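Local atomic coordinates of V-type ATP synthase alpha chain (Nanoarchaeum equitans Kin4-M, PDB entry 5BN3), a protein that is the nucleotide-binding A subunit of an archaeal V/A-type ATP synthase, built on a P-loop core and modelled here with ADP and magnesium. Residues I476-F488 and T506-V520. Sequence-based numbering, arbitrary orientation.
Sequences IYLHMGRIIREGF and TIELMRIIHKYYVTV
With CG trans to the backbone N in both H479 (chi1 -173°) and Y516 (chi1 178°), the two rings reach across the helix pair and meet rim to rim, neither covering the face of the other. Their polar ends close a nearly straight hydrogen bond of 2.8 Å between H479 NE2 and Y516 OH, in which either group could be the donor. M480, bent at chi2 and chi3, curls between two tyrosines: its SD makes a Met-aromatic contact at the edge of the Y516 ring, 3.7 Å from Y516 CD2, and its CG approaches Y517 CD1 obliquely at 3.5 Å. M480 CE rests against Y517 CB at 3.6 Å and reaches CG2 of I513, whose side chain fits as a knob among M480, I483, I484 and F488. I483 CD1 adds to the packing on Y516, 3.6 Å from Y516 CE2. Toward the end of 476-488, F488 enters the hole formed by T506, L509, M510 and I513, its CE1 3.5 Å from M510 CG; F448 of helix 441-458 also meets the F488 ring edge-to-face. At the other end I476 CD1 packs on V520 CG1 at 3.8 Å. The segment axes approach to 11.1 Å and run antiparallel at 167°. Helix 441-458 also touches I513 and Y517, and H538 stacks edge-to-face with H479. This largely apolar, knobs-into-holes packing of antiparallel helices belongs to the helical C-terminal domain of V- and A-type ATP synthase A subunits.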
loop_
_atom_site.group_PDB
_atom_site.type_symbol
_atom_site.label_atom_id
_atom_site.label_comp_id
_atom_site.label_asym_id
_atom_site.label_seq_id
_atom_site.Cartn_x
_atom_site.Cartn_y
_atom_site.Cartn_z
ATOM N N ILE A 476 -16.836 -39.127 5.169
ATOM C CA ILE A 476 -15.754 -39.989 5.635
ATOM C C ILE A 476 -14.411 -39.255 5.643
ATOM O O ILE A 476 -13.519 -39.587 6.423
ATOM C CB ILE A 476 -15.654 -41.301 4.803
ATOM C CG1 ILE A 476 -14.715 -42.306 5.482
ATOM C CG2 ILE A 476 -15.219 -41.012 3.372
ATOM C CD1 ILE A 476 -14.248 -43.439 4.582
ATOM N N TYR A 477 -14.274 -38.247 4.787
ATOM C CA TYR A 477 -13.045 -37.461 4.737
ATOM C C TYR A 477 -12.956 -36.492 5.914
ATOM O O TYR A 477 -11.870 -36.214 6.422
ATOM C CB TYR A 477 -12.924 -36.725 3.397
ATOM C CG TYR A 477 -12.619 -37.647 2.241
ATOM C CD1 TYR A 477 -11.362 -38.218 2.103
ATOM C CD2 TYR A 477 -13.584 -37.953 1.292
ATOM C CE1 TYR A 477 -11.072 -39.066 1.054
ATOM C CE2 TYR A 477 -13.302 -38.802 0.236
ATOM C CZ TYR A 477 -12.043 -39.355 0.124
ATOM O OH TYR A 477 -11.749 -40.201 -0.921
ATOM N N LEU A 478 -14.107 -35.986 6.345
ATOM C CA LEU A 478 -14.174 -35.139 7.529
ATOM C C LEU A 478 -13.917 -35.988 8.772
ATOM O O LEU A 478 -13.343 -35.518 9.754
ATOM C CB LEU A 478 -15.544 -34.466 7.625
ATOM C CG LEU A 478 -16.049 -33.785 6.351
ATOM C CD1 LEU A 478 -17.404 -33.124 6.571
ATOM C CD2 LEU A 478 -15.037 -32.774 5.849
ATOM N N HIS A 479 -14.345 -37.244 8.711
ATOM C CA HIS A 479 -14.165 -38.186 9.808
ATOM C C HIS A 479 -12.693 -38.551 9.972
ATOM O O HIS A 479 -12.129 -38.415 11.058
ATOM C CB HIS A 479 -14.990 -39.447 9.552
ATOM C CG HIS A 479 -15.013 -40.401 10.698
ATOM N ND1 HIS A 479 -15.502 -40.060 11.947
ATOM C CD2 HIS A 479 -14.618 -41.693 10.800
ATOM C CE1 HIS A 479 -15.401 -41.092 12.756
ATOM N NE2 HIS A 479 -14.867 -42.102 12.082
ATOM N N MET A 480 -12.081 -39.019 8.888
ATOM C CA MET A 480 -10.675 -39.414 8.903
ATOM C C MET A 480 -9.747 -38.218 9.094
ATOM O O MET A 480 -8.701 -38.333 9.738
ATOM C CB MET A 480 -10.305 -40.140 7.608
ATOM C CG MET A 480 -11.055 -41.438 7.380
ATOM S SD MET A 480 -10.878 -42.591 8.752
ATOM C CE MET A 480 -9.095 -42.752 8.823
ATOM N N GLY A 481 -10.129 -37.079 8.525
ATOM C CA GLY A 481 -9.356 -35.857 8.662
ATOM C C GLY A 481 -9.258 -35.430 10.112
ATOM O O GLY A 481 -8.193 -35.019 10.573
ATOM N N ARG A 482 -10.372 -35.535 10.831
ATOM C CA ARG A 482 -10.404 -35.219 12.255
ATOM C C ARG A 482 -9.491 -36.147 13.056
ATOM O O ARG A 482 -8.808 -35.713 13.986
ATOM C CB ARG A 482 -11.840 -35.290 12.791
ATOM C CG ARG A 482 -11.947 -35.105 14.303
ATOM C CD ARG A 482 -13.387 -35.175 14.799
ATOM N NE ARG A 482 -13.472 -35.030 16.252
ATOM C CZ ARG A 482 -13.605 -36.046 17.101
ATOM N NH1 ARG A 482 -13.677 -37.288 16.644
ATOM N NH2 ARG A 482 -13.671 -35.818 18.406
ATOM N N ILE A 483 -9.482 -37.426 12.684
ATOM C CA ILE A 483 -8.650 -38.423 13.353
ATOM C C ILE A 483 -7.163 -38.139 13.143
ATOM O O ILE A 483 -6.365 -38.227 14.077
ATOM C CB ILE A 483 -8.974 -39.846 12.851
ATOM C CG1 ILE A 483 -10.424 -40.213 13.183
ATOM C CG2 ILE A 483 -8.035 -40.865 13.472
ATOM C CD1 ILE A 483 -10.825 -41.589 12.696
ATOM N N ILE A 484 -6.799 -37.802 11.910
ATOM C CA ILE A 484 -5.415 -37.482 11.578
ATOM C C ILE A 484 -4.966 -36.205 12.292
ATOM O O ILE A 484 -3.864 -36.147 12.840
ATOM C CB ILE A 484 -5.233 -37.340 10.049
ATOM C CG1 ILE A 484 -5.449 -38.696 9.366
ATOM C CG2 ILE A 484 -3.851 -36.800 9.716
ATOM C CD1 ILE A 484 -5.698 -38.609 7.871
ATOM N N ARG A 485 -5.826 -35.189 12.295
ATOM C CA ARG A 485 -5.512 -33.922 12.951
ATOM C C ARG A 485 -5.412 -34.054 14.470
ATOM O O ARG A 485 -4.426 -33.626 15.067
ATOM C CB ARG A 485 -6.536 -32.846 12.573
ATOM C CG ARG A 485 -6.369 -32.296 11.159
ATOM C CD ARG A 485 -7.356 -31.172 10.855
ATOM N NE ARG A 485 -8.722 -31.655 10.658
ATOM C CZ ARG A 485 -9.676 -31.603 11.581
ATOM N NH1 ARG A 485 -9.420 -31.083 12.773
ATOM N NH2 ARG A 485 -10.888 -32.067 11.313
ATOM N N GLU A 486 -6.424 -34.654 15.091
ATOM C CA GLU A 486 -6.485 -34.733 16.552
ATOM C C GLU A 486 -5.681 -35.888 17.147
ATOM O O GLU A 486 -5.312 -35.847 18.320
ATOM C CB GLU A 486 -7.943 -34.810 17.033
ATOM C CG GLU A 486 -8.762 -33.550 16.778
ATOM C CD GLU A 486 -10.181 -33.651 17.316
ATOM O OE1 GLU A 486 -10.535 -34.705 17.886
ATOM O OE2 GLU A 486 -10.944 -32.673 17.168
ATOM N N GLY A 487 -5.412 -36.915 16.346
ATOM C CA GLY A 487 -4.734 -38.098 16.848
ATOM C C GLY A 487 -3.300 -38.277 16.384
ATOM O O GLY A 487 -2.548 -39.044 16.984
ATOM N N PHE A 488 -2.914 -37.572 15.323
ATOM C CA PHE A 488 -1.578 -37.732 14.756
ATOM C C PHE A 488 -0.795 -36.420 14.658
ATOM O O PHE A 488 0.321 -36.315 15.170
ATOM C CB PHE A 488 -1.666 -38.395 13.380
ATOM C CG PHE A 488 -0.333 -38.709 12.772
ATOM C CD1 PHE A 488 0.416 -39.777 13.236
ATOM C CD2 PHE A 488 0.168 -37.941 11.732
ATOM C CE1 PHE A 488 1.645 -40.072 12.680
ATOM C CE2 PHE A 488 1.397 -38.231 11.171
ATOM C CZ PHE A 488 2.137 -39.298 11.645
ATOM N N THR A 506 5.092 -43.359 16.352
ATOM C CA THR A 506 4.669 -42.644 15.151
ATOM C C THR A 506 4.159 -43.599 14.068
ATOM O O THR A 506 3.074 -43.396 13.520
ATOM C CB THR A 506 5.813 -41.787 14.579
ATOM O OG1 THR A 506 6.292 -40.889 15.587
ATOM C CG2 THR A 506 5.319 -40.986 13.396
ATOM N N ILE A 507 4.942 -44.635 13.772
ATOM C CA ILE A 507 4.570 -45.622 12.759
ATOM C C ILE A 507 3.295 -46.373 13.148
ATOM O O ILE A 507 2.391 -46.541 12.328
ATOM C CB ILE A 507 5.704 -46.649 12.512
ATOM C CG1 ILE A 507 6.982 -45.957 12.023
ATOM C CG2 ILE A 507 5.262 -47.708 11.517
ATOM C CD1 ILE A 507 6.774 -45.011 10.864
ATOM N N GLU A 508 3.228 -46.821 14.400
ATOM C CA GLU A 508 2.067 -47.560 14.890
ATOM C C GLU A 508 0.780 -46.752 14.796
ATOM O O GLU A 508 -0.277 -47.298 14.481
ATOM C CB GLU A 508 2.288 -48.032 16.329
ATOM C CG GLU A 508 3.169 -49.263 16.439
ATOM C CD GLU A 508 2.595 -50.456 15.698
ATOM O OE1 GLU A 508 1.440 -50.838 15.983
ATOM O OE2 GLU A 508 3.296 -51.009 14.824
ATOM N N LEU A 509 0.876 -45.454 15.069
ATOM C CA LEU A 509 -0.264 -44.558 14.922
ATOM C C LEU A 509 -0.737 -44.500 13.473
ATOM O O LEU A 509 -1.938 -44.538 13.207
ATOM C CB LEU A 509 0.085 -43.151 15.418
ATOM C CG LEU A 509 -0.134 -42.879 16.906
ATOM C CD1 LEU A 509 0.282 -41.462 17.270
ATOM C CD2 LEU A 509 -1.589 -43.110 17.253
ATOM N N MET A 510 0.210 -44.410 12.544
ATOM C CA MET A 510 -0.110 -44.379 11.119
ATOM C C MET A 510 -0.782 -45.683 10.690
ATOM O O MET A 510 -1.737 -45.673 9.913
ATOM C CB MET A 510 1.158 -44.146 10.285
ATOM C CG MET A 510 1.894 -42.851 10.601
ATOM S SD MET A 510 3.404 -42.619 9.634
ATOM C CE MET A 510 2.718 -42.505 7.983
ATOM N N ARG A 511 -0.282 -46.799 11.210
ATOM C CA ARG A 511 -0.786 -48.120 10.842
ATOM C C ARG A 511 -2.208 -48.378 11.332
ATOM O O ARG A 511 -3.024 -48.934 10.600
ATOM C CB ARG A 511 0.160 -49.212 11.350
ATOM C CG ARG A 511 1.407 -49.380 10.496
ATOM C CD ARG A 511 2.366 -50.398 11.089
ATOM N NE ARG A 511 3.504 -50.633 10.206
ATOM C CZ ARG A 511 4.690 -51.077 10.611
ATOM N NH1 ARG A 511 4.902 -51.332 11.894
ATOM N NH2 ARG A 511 5.664 -51.259 9.731
ATOM N N ILE A 512 -2.506 -47.969 12.561
ATOM C CA ILE A 512 -3.839 -48.175 13.122
ATOM C C ILE A 512 -4.875 -47.236 12.495
ATOM O O ILE A 512 -6.034 -47.615 12.313
ATOM C CB ILE A 512 -3.835 -48.072 14.669
ATOM C CG1 ILE A 512 -5.191 -48.484 15.245
ATOM C CG2 ILE A 512 -3.462 -46.671 15.127
ATOM C CD1 ILE A 512 -5.606 -49.887 14.872
ATOM N N ILE A 513 -4.451 -46.023 12.149
ATOM C CA ILE A 513 -5.315 -45.081 11.443
ATOM C C ILE A 513 -5.622 -45.611 10.041
ATOM O O ILE A 513 -6.769 -45.587 9.595
ATOM C CB ILE A 513 -4.664 -43.680 11.338
ATOM C CG1 ILE A 513 -4.633 -42.998 12.709
ATOM C CG2 ILE A 513 -5.423 -42.804 10.361
ATOM C CD1 ILE A 513 -3.903 -41.667 12.711
ATOM N N HIS A 514 -4.588 -46.093 9.358
ATOM C CA HIS A 514 -4.743 -46.676 8.031
ATOM C C HIS A 514 -5.631 -47.915 8.072
ATOM O O HIS A 514 -6.449 -48.134 7.177
ATOM C CB HIS A 514 -3.379 -47.034 7.442
ATOM C CG HIS A 514 -3.457 -47.822 6.172
ATOM N ND1 HIS A 514 -4.038 -47.326 5.024
ATOM C CD2 HIS A 514 -3.029 -49.069 5.869
ATOM C CE1 HIS A 514 -3.962 -48.235 4.069
ATOM N NE2 HIS A 514 -3.355 -49.303 4.554
ATOM N N LYS A 515 -5.459 -48.727 9.111
ATOM C CA LYS A 515 -6.242 -49.947 9.281
ATOM C C LYS A 515 -7.712 -49.624 9.530
ATOM O O LYS A 515 -8.601 -50.309 9.028
ATOM C CB LYS A 515 -5.674 -50.788 10.430
ATOM C CG LYS A 515 -6.332 -52.150 10.600
ATOM C CD LYS A 515 -5.729 -52.920 11.773
ATOM C CE LYS A 515 -4.311 -53.397 11.484
ATOM N NZ LYS A 515 -4.274 -54.555 10.548
ATOM N N TYR A 516 -7.961 -48.576 10.309
ATOM C CA TYR A 516 -9.320 -48.107 10.546
ATOM C C TYR A 516 -9.933 -47.609 9.243
ATOM O O TYR A 516 -11.104 -47.850 8.965
ATOM C CB TYR A 516 -9.322 -46.989 11.591
ATOM C CG TYR A 516 -10.690 -46.400 11.872
ATOM C CD1 TYR A 516 -11.603 -47.073 12.671
ATOM C CD2 TYR A 516 -11.060 -45.167 11.351
ATOM C CE1 TYR A 516 -12.851 -46.540 12.936
ATOM C CE2 TYR A 516 -12.308 -44.627 11.612
ATOM C CZ TYR A 516 -13.197 -45.319 12.405
ATOM O OH TYR A 516 -14.440 -44.793 12.673
ATOM N N TYR A 517 -9.117 -46.922 8.448
ATOM C CA TYR A 517 -9.552 -46.316 7.192
ATOM C C TYR A 517 -10.032 -47.347 6.177
ATOM O O TYR A 517 -11.112 -47.200 5.603
ATOM C CB TYR A 517 -8.412 -45.488 6.594
ATOM C CG TYR A 517 -8.766 -44.735 5.331
ATOM C CD1 TYR A 517 -9.958 -44.034 5.225
ATOM C CD2 TYR A 517 -7.894 -44.703 4.255
ATOM C CE1 TYR A 517 -10.277 -43.339 4.077
ATOM C CE2 TYR A 517 -8.203 -44.006 3.102
ATOM C CZ TYR A 517 -9.397 -43.327 3.020
ATOM O OH TYR A 517 -9.718 -42.632 1.880
ATOM N N VAL A 518 -9.227 -48.382 5.955
ATOM C CA VAL A 518 -9.565 -49.415 4.978
ATOM C C VAL A 518 -10.820 -50.190 5.381
ATOM O O VAL A 518 -11.564 -50.670 4.525
ATOM C CB VAL A 518 -8.389 -50.395 4.733
ATOM C CG1 VAL A 518 -7.166 -49.650 4.230
ATOM C CG2 VAL A 518 -8.046 -51.157 5.997
ATOM N N THR A 519 -11.054 -50.299 6.685
ATOM C CA THR A 519 -12.236 -50.978 7.204
ATOM C C THR A 519 -13.501 -50.153 6.977
ATOM O O THR A 519 -14.500 -50.662 6.464
ATOM C CB THR A 519 -12.092 -51.275 8.705
ATOM O OG1 THR A 519 -10.972 -52.144 8.915
ATOM C CG2 THR A 519 -13.353 -51.934 9.241
ATOM N N VAL A 520 -13.449 -48.881 7.364
ATOM C CA VAL A 520 -14.580 -47.969 7.211
ATOM C C VAL A 520 -15.018 -47.838 5.751
ATOM O O VAL A 520 -16.211 -47.829 5.450
ATOM C CB VAL A 520 -14.256 -46.577 7.802
ATOM C CG1 VAL A 520 -15.371 -45.592 7.509
ATOM C CG2 VAL A 520 -14.044 -46.683 9.299
#